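Local atomic coordinates of type II secretion system protein L (Pseudomonas aeruginosa, PDB entry 6GHU), a protein that forms an inner-membrane part of the type II secretion system, recruiting XcpZ and linking the cytoplasmic energy provider XcpR to the rest of the secretion machinery. Residues G14-V19 with E46-R51; L35-P40 with A73-G78; P40-L45 with G62-D67. One frame throughout, in Å; residues are numbered along the deposited sequence.

The three contacts crowd together in one small ferredoxin-like domain, their centres about 9 to 11 Å apart. Contact 2 joins the two central strands, 32-39 and 70-77, of the four-stranded antiparallel sheet. Contacts 1 and 3 share helix 42-54: contact 1 ties its middle to the loop before strand 20-27, contact 3 its first turn to the edge strand 59-67. Along the chain, contact 3 is nested inside the loop closed by contact 2, with which it shares Pro40, while contact 1 alternates with both. Contacts 1 and 3 hold helix 42-54 from the loop and from the outer strand, and its Leu45 and Leu48 pack on the strands joined by contact 2.

Contact 1 of 3, residues G14-V19 with E46-R51; sequences GGEPTV and ERLRSR
Glu16 and Arg47 make a salt bridge between the loop that follows helix 3-14 and the flank of helix 42-54, one of the two helices of this ferredoxin-like domain. Arg47 grips the carboxylate side-on with two nitrogens, one to each oxygen. Its NE lies 2.7 Å from Glu16 OE1, each partner here lying a little out of the other's plane. The second arm is straighter: Arg47 NH2 gives its hydrogen to the syn lone pair of Glu16 OE2 at 2.8 Å and 165°. The paired bonds hold the two groups nearly coplanar, their planes 21° apart. Arg47 reaches the position by running outward from the helix and then bending at chi3 (68°), which swings its NE/NH2 edge round to the loop. Arg51 contributes a second positive charge nearby, its NE 4.9 Å from Glu16 OE1, too far for direct contact but likely to add to the favourable electrostatics.

The loop has its own brace, a type I turn in which Val19 N bonds to Glu16 O at 3.0 Å; it brings Glu16 and Val19 to the same helix. Deeper toward the sheet the contact becomes apolar. Glu16 CG lies 4.3 Å from Leu48 CB, and Val19 CG1 meets Leu48 CD2 at 3.9 Å.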
loop_
_atom_site.group_PDB
_atom_site.type_symbol
_atom_site.label_atom_id
_atom_site.label_comp_id
_atom_site.label_asym_id
_atom_site.label_seq_id
_atom_site.Cartn_x
_atom_site.Cartn_y
_atom_site.Cartn_z
ATOM N N GLY A 14 1.705 -11.849 0.109
ATOM C CA GLY A 14 3.007 -12.424 -0.177
ATOM C C GLY A 14 3.066 -13.923 0.016
ATOM O O GLY A 14 3.912 -14.583 -0.593
ATOM N N GLY A 15 2.192 -14.476 0.859
ATOM C CA GLY A 15 2.090 -15.915 1.003
ATOM C C GLY A 15 1.394 -16.605 -0.149
ATOM O O GLY A 15 1.372 -17.839 -0.184
ATOM N N GLU A 16 0.814 -15.843 -1.080
ATOM C CA GLU A 16 0.223 -16.388 -2.299
ATOM C C GLU A 16 1.059 -15.944 -3.492
ATOM O O GLU A 16 0.726 -14.953 -4.158
ATOM C CB GLU A 16 -1.229 -15.937 -2.451
ATOM C CG GLU A 16 -2.180 -16.579 -1.452
ATOM C CD GLU A 16 -2.440 -18.050 -1.734
ATOM O OE1 GLU A 16 -2.917 -18.752 -0.816
ATOM O OE2 GLU A 16 -2.170 -18.504 -2.866
ATOM N N PRO A 17 2.143 -16.655 -3.818
ATOM C CA PRO A 17 3.084 -16.141 -4.825
ATOM C C PRO A 17 2.527 -16.083 -6.237
ATOM O O PRO A 17 3.130 -15.410 -7.080
ATOM C CB PRO A 17 4.261 -17.127 -4.750
ATOM C CG PRO A 17 3.991 -18.017 -3.576
ATOM C CD PRO A 17 2.523 -17.996 -3.350
ATOM N N THR A 18 1.430 -16.776 -6.546
ATOM C CA THR A 18 0.879 -16.680 -7.893
ATOM C C THR A 18 -0.023 -15.466 -8.070
ATOM O O THR A 18 -0.452 -15.197 -9.195
ATOM C CB THR A 18 0.095 -17.946 -8.264
ATOM O OG1 THR A 18 -1.124 -18.005 -7.516
ATOM C CG2 THR A 18 0.927 -19.200 -7.997
ATOM N N VAL A 19 -0.308 -14.723 -7.001
ATOM C CA VAL A 19 -1.147 -13.533 -7.084
ATOM C C VAL A 19 -0.267 -12.338 -7.415
ATOM O O VAL A 19 0.792 -12.142 -6.807
ATOM C CB VAL A 19 -1.918 -13.305 -5.772
ATOM C CG1 VAL A 19 -2.825 -12.080 -5.888
ATOM C CG2 VAL A 19 -2.735 -14.539 -5.421
ATOM N N GLU A 46 -10.043 -16.935 -3.960
ATOM C CA GLU A 46 -10.847 -17.303 -2.800
ATOM C C GLU A 46 -9.962 -17.675 -1.623
ATOM O O GLU A 46 -10.265 -17.325 -0.477
ATOM C CB GLU A 46 -11.784 -18.459 -3.157
ATOM C CG GLU A 46 -12.427 -19.171 -1.963
ATOM C CD GLU A 46 -13.161 -18.234 -1.012
ATOM O OE1 GLU A 46 -13.241 -18.561 0.191
ATOM O OE2 GLU A 46 -13.662 -17.179 -1.460
ATOM N N ARG A 47 -8.862 -18.383 -1.886
ATOM C CA ARG A 47 -7.942 -18.726 -0.811
ATOM C C ARG A 47 -7.313 -17.471 -0.223
ATOM O O ARG A 47 -7.203 -17.335 0.998
ATOM C CB ARG A 47 -6.867 -19.682 -1.327
ATOM C CG ARG A 47 -5.971 -20.246 -0.237
ATOM C CD ARG A 47 -5.129 -21.390 -0.759
ATOM N NE ARG A 47 -4.141 -20.937 -1.734
ATOM C CZ ARG A 47 -3.609 -21.704 -2.680
ATOM N NH1 ARG A 47 -3.975 -22.973 -2.800
ATOM N NH2 ARG A 47 -2.716 -21.198 -3.521
ATOM N N LEU A 48 -6.909 -16.538 -1.084
ATOM C CA LEU A 48 -6.350 -15.277 -0.616
ATOM C C LEU A 48 -7.359 -14.490 0.218
ATOM O O LEU A 48 -7.004 -13.919 1.254
ATOM C CB LEU A 48 -5.882 -14.446 -1.809
ATOM C CG LEU A 48 -5.468 -13.010 -1.476
ATOM C CD1 LEU A 48 -4.376 -13.009 -0.420
ATOM C CD2 LEU A 48 -5.003 -12.289 -2.718
ATOM N N ARG A 49 -8.616 -14.426 -0.224
ATOM C CA ARG A 49 -9.635 -13.762 0.582
ATOM C C ARG A 49 -9.741 -14.422 1.948
ATOM O O ARG A 49 -9.776 -13.742 2.981
ATOM C CB ARG A 49 -10.987 -13.800 -0.129
ATOM C CG ARG A 49 -12.098 -13.032 0.591
ATOM C CD ARG A 49 -13.458 -13.687 0.398
ATOM N NE ARG A 49 -13.472 -15.063 0.894
ATOM C CZ ARG A 49 -13.559 -15.406 2.177
ATOM N NH1 ARG A 49 -13.639 -14.477 3.119
ATOM N NH2 ARG A 49 -13.558 -16.685 2.523
ATOM N N SER A 50 -9.792 -15.755 1.965
ATOM C CA SER A 50 -9.899 -16.495 3.217
ATOM C C SER A 50 -8.710 -16.219 4.128
ATOM O O SER A 50 -8.877 -16.053 5.340
ATOM C CB SER A 50 -10.008 -17.994 2.924
ATOM O OG SER A 50 -10.265 -18.725 4.108
ATOM N N ARG A 51 -7.505 -16.154 3.559
ATOM C CA ARG A 51 -6.314 -15.894 4.362
ATOM C C ARG A 51 -6.323 -14.480 4.936
ATOM O O ARG A 51 -5.922 -14.267 6.087
ATOM C CB ARG A 51 -5.055 -16.105 3.521
ATOM C CG ARG A 51 -4.824 -17.536 3.056
ATOM C CD ARG A 51 -4.763 -18.499 4.211
ATOM N NE ARG A 51 -4.295 -19.824 3.800
ATOM C CZ ARG A 51 -5.080 -20.802 3.352
ATOM N NH1 ARG A 51 -6.391 -20.620 3.239
ATOM N NH2 ARG A 51 -4.548 -21.969 3.012
#

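Contact 2 of 3, residues L35-P40 with A73-G78; sequences LQVRAP and ARLVIG
Leu35 and Leu75 stand side by side on the sheet face that looks at helix 42-54, with Leu35 CB 4.0 Å from Leu75 CB. Val37 and Ala73 point to that same face, whereas Gln36 and Arg74, the pair between them, project from the other. The leucine pair is extended by Ile77: Leu35 CD1 meets Ile77 CD1 at 3.7 Å, methyl to methyl, the two side chains crossing at a slant. Val37 CG1 approaches Leu75 CD1 more loosely. Leu45 packs on Val37 and Ala73, and Leu48 on Leu75, so the helix covers the Val37, Ala73 and Leu75 part of this apolar patch.

On the far face, Gln36 folds over at chi2 (-76°) and brings its amide across to the long, extended side chain of Arg74. Gln36 NE2 ends 3.6 Å from Arg74 CD, with the amide and guanidinium planes turned 52° from one another. The two do not bond directly. One water accepts from both, 2.7 Å from Gln36 NE2 and 2.7 Å from Arg74 NE, lying in the guanidinium plane at its edge.

Backbone bonds hold the pairs in step. Leu35 and Leu75 exchange two, as do Val37 and Ala73, where Val37 N lies 3.0 Å from Ala73 O. Between the two bonded pairs, Arg74 CA approaches Leu35 O at 3.2 Å in a CA-H...O contact. The strand directions differ by 136°, an antiparallel pair with marked twist: the central two strands of a ferredoxin-like sheet, with an apolar face under the helix and, behind it, the face that carries Gln36 and Arg74.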
loop_
_atom_site.group_PDB
_atom_site.type_symbol
_atom_site.label_atom_id
_atom_site.label_comp_id
_atom_site.label_asym_id
_atom_site.label_seq_id
_atom_site.Cartn_x
_atom_site.Cartn_y
_atom_site.Cartn_z
ATOM N N LEU A 35 -7.525 -3.092 -4.200
ATOM C CA LEU A 35 -6.458 -3.808 -4.886
ATOM C C LEU A 35 -7.009 -4.471 -6.139
ATOM O O LEU A 35 -8.004 -5.200 -6.071
ATOM C CB LEU A 35 -5.831 -4.885 -3.985
ATOM C CG LEU A 35 -5.040 -4.469 -2.746
ATOM C CD1 LEU A 35 -5.964 -4.188 -1.575
ATOM C CD2 LEU A 35 -4.029 -5.552 -2.385
ATOM N N GLN A 36 -6.358 -4.222 -7.273
ATOM C CA GLN A 36 -6.604 -4.972 -8.500
ATOM C C GLN A 36 -5.593 -6.110 -8.569
ATOM O O GLN A 36 -4.386 -5.863 -8.667
ATOM C CB GLN A 36 -6.473 -4.072 -9.727
ATOM C CG GLN A 36 -7.494 -2.954 -9.801
ATOM C CD GLN A 36 -8.855 -3.438 -10.222
ATOM O OE1 GLN A 36 -9.029 -4.599 -10.603
ATOM N NE2 GLN A 36 -9.838 -2.545 -10.167
ATOM N N VAL A 37 -6.081 -7.348 -8.518
ATOM C CA VAL A 37 -5.211 -8.514 -8.459
ATOM C C VAL A 37 -5.493 -9.423 -9.646
ATOM O O VAL A 37 -6.570 -9.402 -10.246
ATOM C CB VAL A 37 -5.370 -9.297 -7.135
ATOM C CG1 VAL A 37 -5.019 -8.420 -5.944
ATOM C CG2 VAL A 37 -6.789 -9.848 -6.991
ATOM N N ARG A 38 -4.491 -10.227 -9.984
ATOM C CA ARG A 38 -4.647 -11.322 -10.925
ATOM C C ARG A 38 -4.084 -12.587 -10.293
ATOM O O ARG A 38 -3.178 -12.532 -9.459
ATOM C CB ARG A 38 -3.944 -11.031 -12.264
ATOM C CG ARG A 38 -4.656 -9.989 -13.106
ATOM C CD ARG A 38 -4.178 -10.008 -14.550
ATOM N NE ARG A 38 -5.171 -9.441 -15.465
ATOM C CZ ARG A 38 -5.252 -8.155 -15.804
ATOM N NH1 ARG A 38 -4.396 -7.267 -15.310
ATOM N NH2 ARG A 38 -6.198 -7.752 -16.645
ATOM N N ALA A 39 -4.641 -13.727 -10.689
ATOM C CA ALA A 39 -4.197 -15.018 -10.188
ATOM C C ALA A 39 -4.484 -16.060 -11.257
ATOM O O ALA A 39 -5.275 -15.812 -12.172
ATOM C CB ALA A 39 -4.899 -15.377 -8.870
ATOM N N PRO A 40 -3.849 -17.232 -11.180
ATOM C CA PRO A 40 -4.121 -18.253 -12.202
ATOM C C PRO A 40 -5.573 -18.701 -12.242
ATOM O O PRO A 40 -6.050 -19.110 -13.305
ATOM C CB PRO A 40 -3.178 -19.406 -11.819
ATOM C CG PRO A 40 -2.696 -19.106 -10.442
ATOM C CD PRO A 40 -2.746 -17.623 -10.287
ATOM N N ALA A 73 -9.697 -9.570 -10.390
ATOM C CA ALA A 73 -10.748 -9.128 -9.486
ATOM C C ALA A 73 -10.236 -7.928 -8.708
ATOM O O ALA A 73 -9.046 -7.604 -8.732
ATOM C CB ALA A 73 -11.172 -10.248 -8.536
ATOM N N ARG A 74 -11.158 -7.269 -8.020
ATOM C CA ARG A 74 -10.846 -6.153 -7.141
ATOM C C ARG A 74 -11.034 -6.595 -5.698
ATOM O O ARG A 74 -12.084 -7.143 -5.345
ATOM C CB ARG A 74 -11.739 -4.952 -7.464
ATOM C CG ARG A 74 -11.392 -3.676 -6.724
ATOM C CD ARG A 74 -12.102 -2.492 -7.375
ATOM N NE ARG A 74 -11.883 -1.239 -6.662
ATOM C CZ ARG A 74 -12.628 -0.815 -5.648
ATOM N NH1 ARG A 74 -13.641 -1.548 -5.204
ATOM N NH2 ARG A 74 -12.357 0.349 -5.078
ATOM N N LEU A 75 -10.007 -6.386 -4.880
ATOM C CA LEU A 75 -10.058 -6.660 -3.447
ATOM C C LEU A 75 -10.178 -5.346 -2.690
ATOM O O LEU A 75 -9.453 -4.391 -2.985
ATOM C CB LEU A 75 -8.801 -7.396 -2.976
ATOM C CG LEU A 75 -8.761 -8.917 -2.910
ATOM C CD1 LEU A 75 -7.380 -9.350 -2.444
ATOM C CD2 LEU A 75 -9.817 -9.451 -1.975
ATOM N N VAL A 76 -11.087 -5.299 -1.722
ATOM C CA VAL A 76 -11.232 -4.159 -0.822
ATOM C C VAL A 76 -10.900 -4.643 0.584
ATOM O O VAL A 76 -11.518 -5.595 1.078
ATOM C CB VAL A 76 -12.646 -3.559 -0.877
ATOM C CG1 VAL A 76 -12.807 -2.447 0.158
ATOM C CG2 VAL A 76 -12.946 -3.031 -2.273
ATOM N N ILE A 77 -9.927 -3.994 1.223
ATOM C CA ILE A 77 -9.484 -4.351 2.567
ATOM C C ILE A 77 -9.683 -3.149 3.480
ATOM O O ILE A 77 -9.305 -2.026 3.127
ATOM C CB ILE A 77 -8.012 -4.798 2.583
ATOM C CG1 ILE A 77 -7.802 -5.940 1.588
ATOM C CG2 ILE A 77 -7.617 -5.223 3.993
ATOM C CD1 ILE A 77 -6.360 -6.375 1.436
ATOM N N GLY A 78 -10.257 -3.392 4.655
ATOM C CA GLY A 78 -10.504 -2.342 5.626
ATOM C C GLY A 78 -11.939 -1.862 5.578
ATOM O O GLY A 78 -12.726 -2.346 4.763
HETATM O O HOH W 1 -10.001 -0.449 -8.456
#

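Contact 3 of 3, residues P40-L45 with G62-D67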
loop_
_atom_site.group_PDB
_atom_site.type_symbol
_atom_site.label_atom_id
_atom_site.label_comp_id
_atom_site.label_asym_id
_atom_site.label_seq_id
_atom_site.Cartn_x
_atom_site.Cartn_y
_atom_site.Cartn_z
ATOM N N PRO A 40 -3.849 -17.232 -11.180
ATOM C CA PRO A 40 -4.121 -18.253 -12.202
ATOM C C PRO A 40 -5.573 -18.701 -12.242
ATOM O O PRO A 40 -6.050 -19.110 -13.305
ATOM C CB PRO A 40 -3.178 -19.406 -11.819
ATOM C CG PRO A 40 -2.696 -19.106 -10.442
ATOM C CD PRO A 40 -2.746 -17.623 -10.287
ATOM N N GLY A 41 -6.292 -18.639 -11.125
ATOM C CA GLY A 41 -7.650 -19.151 -11.102
ATOM C C GLY A 41 -8.417 -18.626 -9.911
ATOM O O GLY A 41 -7.855 -18.040 -8.983
ATOM N N PHE A 42 -9.730 -18.864 -9.947
ATOM C CA PHE A 42 -10.612 -18.330 -8.917
ATOM C C PHE A 42 -10.300 -18.922 -7.548
ATOM O O PHE A 42 -10.452 -18.238 -6.529
ATOM C CB PHE A 42 -12.076 -18.592 -9.297
ATOM C CG PHE A 42 -12.455 -18.069 -10.657
ATOM C CD1 PHE A 42 -12.698 -18.943 -11.706
ATOM C CD2 PHE A 42 -12.554 -16.711 -10.891
ATOM C CE1 PHE A 42 -13.042 -18.469 -12.959
ATOM C CE2 PHE A 42 -12.896 -16.227 -12.149
ATOM C CZ PHE A 42 -13.142 -17.106 -13.179
ATOM N N ASP A 43 -9.861 -20.185 -7.500
ATOM C CA ASP A 43 -9.555 -20.815 -6.219
ATOM C C ASP A 43 -8.442 -20.077 -5.488
ATOM O O ASP A 43 -8.411 -20.061 -4.251
ATOM C CB ASP A 43 -9.160 -22.276 -6.432
ATOM C CG ASP A 43 -7.906 -22.426 -7.280
ATOM O OD1 ASP A 43 -7.864 -21.867 -8.397
ATOM O OD2 ASP A 43 -6.956 -23.096 -6.827
ATOM N N VAL A 44 -7.516 -19.477 -6.234
ATOM C CA VAL A 44 -6.431 -18.724 -5.620
ATOM C C VAL A 44 -6.953 -17.415 -5.040
ATOM O O VAL A 44 -6.516 -16.978 -3.970
ATOM C CB VAL A 44 -5.309 -18.490 -6.649
ATOM C CG1 VAL A 44 -4.166 -17.680 -6.034
ATOM C CG2 VAL A 44 -4.795 -19.821 -7.181
ATOM N N LEU A 45 -7.893 -16.765 -5.733
ATOM C CA LEU A 45 -8.476 -15.538 -5.203
ATOM C C LEU A 45 -9.302 -15.822 -3.958
ATOM O O LEU A 45 -9.280 -15.042 -2.998
ATOM C CB LEU A 45 -9.340 -14.855 -6.264
ATOM C CG LEU A 45 -8.647 -14.312 -7.512
ATOM C CD1 LEU A 45 -9.684 -13.777 -8.483
ATOM C CD2 LEU A 45 -7.654 -13.234 -7.148
ATOM N N GLY A 62 -14.289 -8.680 -5.048
ATOM C CA GLY A 62 -15.192 -8.322 -6.113
ATOM C C GLY A 62 -15.355 -9.455 -7.103
ATOM O O GLY A 62 -14.728 -10.512 -7.017
ATOM N N SER A 63 -16.226 -9.213 -8.074
ATOM C CA SER A 63 -16.483 -10.200 -9.110
ATOM C C SER A 63 -15.221 -10.441 -9.922
ATOM O O SER A 63 -14.484 -9.506 -10.249
ATOM C CB SER A 63 -17.619 -9.721 -10.009
ATOM O OG SER A 63 -18.801 -9.530 -9.251
ATOM N N ALA A 64 -14.969 -11.705 -10.242
ATOM C CA ALA A 64 -13.772 -12.110 -10.961
ATOM C C ALA A 64 -14.135 -12.666 -12.332
ATOM O O ALA A 64 -15.205 -13.249 -12.525
ATOM C CB ALA A 64 -12.989 -13.161 -10.167
ATOM N N SER A 65 -13.224 -12.488 -13.284
ATOM C CA SER A 65 -13.401 -12.983 -14.637
ATOM C C SER A 65 -12.061 -13.457 -15.175
ATOM O O SER A 65 -11.007 -12.945 -14.794
ATOM C CB SER A 65 -13.981 -11.896 -15.550
ATOM O OG SER A 65 -13.800 -12.242 -16.909
ATOM N N ARG A 66 -12.111 -14.433 -16.076
ATOM C CA ARG A 66 -10.909 -14.968 -16.701
ATOM C C ARG A 66 -10.653 -14.299 -18.043
ATOM O O ARG A 66 -11.585 -14.042 -18.810
ATOM C CB ARG A 66 -11.014 -16.479 -16.909
ATOM C CG ARG A 66 -9.828 -17.037 -17.670
ATOM C CD ARG A 66 -9.805 -18.538 -17.668
ATOM N NE ARG A 66 -9.618 -19.106 -16.338
ATOM C CZ ARG A 66 -8.460 -19.141 -15.692
ATOM N NH1 ARG A 66 -7.370 -18.599 -16.227
ATOM N NH2 ARG A 66 -8.398 -19.713 -14.499
ATOM N N ASP A 67 -9.376 -14.029 -18.319
ATOM C CA ASP A 67 -8.914 -13.601 -19.636
ATOM C C ASP A 67 -7.585 -14.296 -19.891
ATOM O O ASP A 67 -6.579 -13.970 -19.253
ATOM C CB ASP A 67 -8.763 -12.082 -19.720
ATOM C CG ASP A 67 -10.079 -11.376 -19.998
ATOM O OD1 ASP A 67 -10.701 -11.658 -21.048
ATOM O OD2 ASP A 67 -10.493 -10.542 -19.163
#
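Arg66 of strand 59-67 reaches across to the carbonyl of Pro40, just before helix 42-54, and its side chain can be followed outward atom by atom. CB lies beside the ring of Phe42, 4.3 Å from Phe42 CZ. From there CG and CD carry the chain away from the strand, until a bend at chi3 (-65°) turns the guanidinium toward the residues just before the helix. Arg66 CZ ends 3.4 Å from Pro40 O, which lies at the guanidinium edge. The main bond is made by Arg66 NH2, 2.7 Å from Pro40 O, with an angle of 157° at the hydrogen; it uses a lone pair in the carbonyl plane. NH1 reaches the same oxygen in a weak bond, Arg66 NH1 to Pro40 O at 3.2 Å, and has a further weak bond to Gly68 O. The forked grip holds the guanidinium beside the helix start, where Arg66 NH2 also lies 3.5 Å from Gly41 CA. Gly41 is the N-cap residue; its carbonyl accepts from Val44 N, three residues on, while the bond from Leu45 N is weak.

Alongside it the Phe42 ring presents its edge to the strand, to the Ala64 methyl and the backbone N of Ser65: Phe42 CD2 touches Ala64 CB at 3.6 Å, and Phe42 CE2 is 3.9 Å from Ser65 N. The same methyl is met by Leu45, one helical turn on, with Leu45 CD1 3.8 Å from Ala64 CB.

Val71 of strand 70-77 is touched by Phe42, Leu45 and Arg66 alike. The first turn of helix 42-54 thus lies over strand 70-77 and laps onto its neighbour 59-67, the outermost strand on that side of the sheet, while Leu45 and Val44 continue inward to strand 32-39.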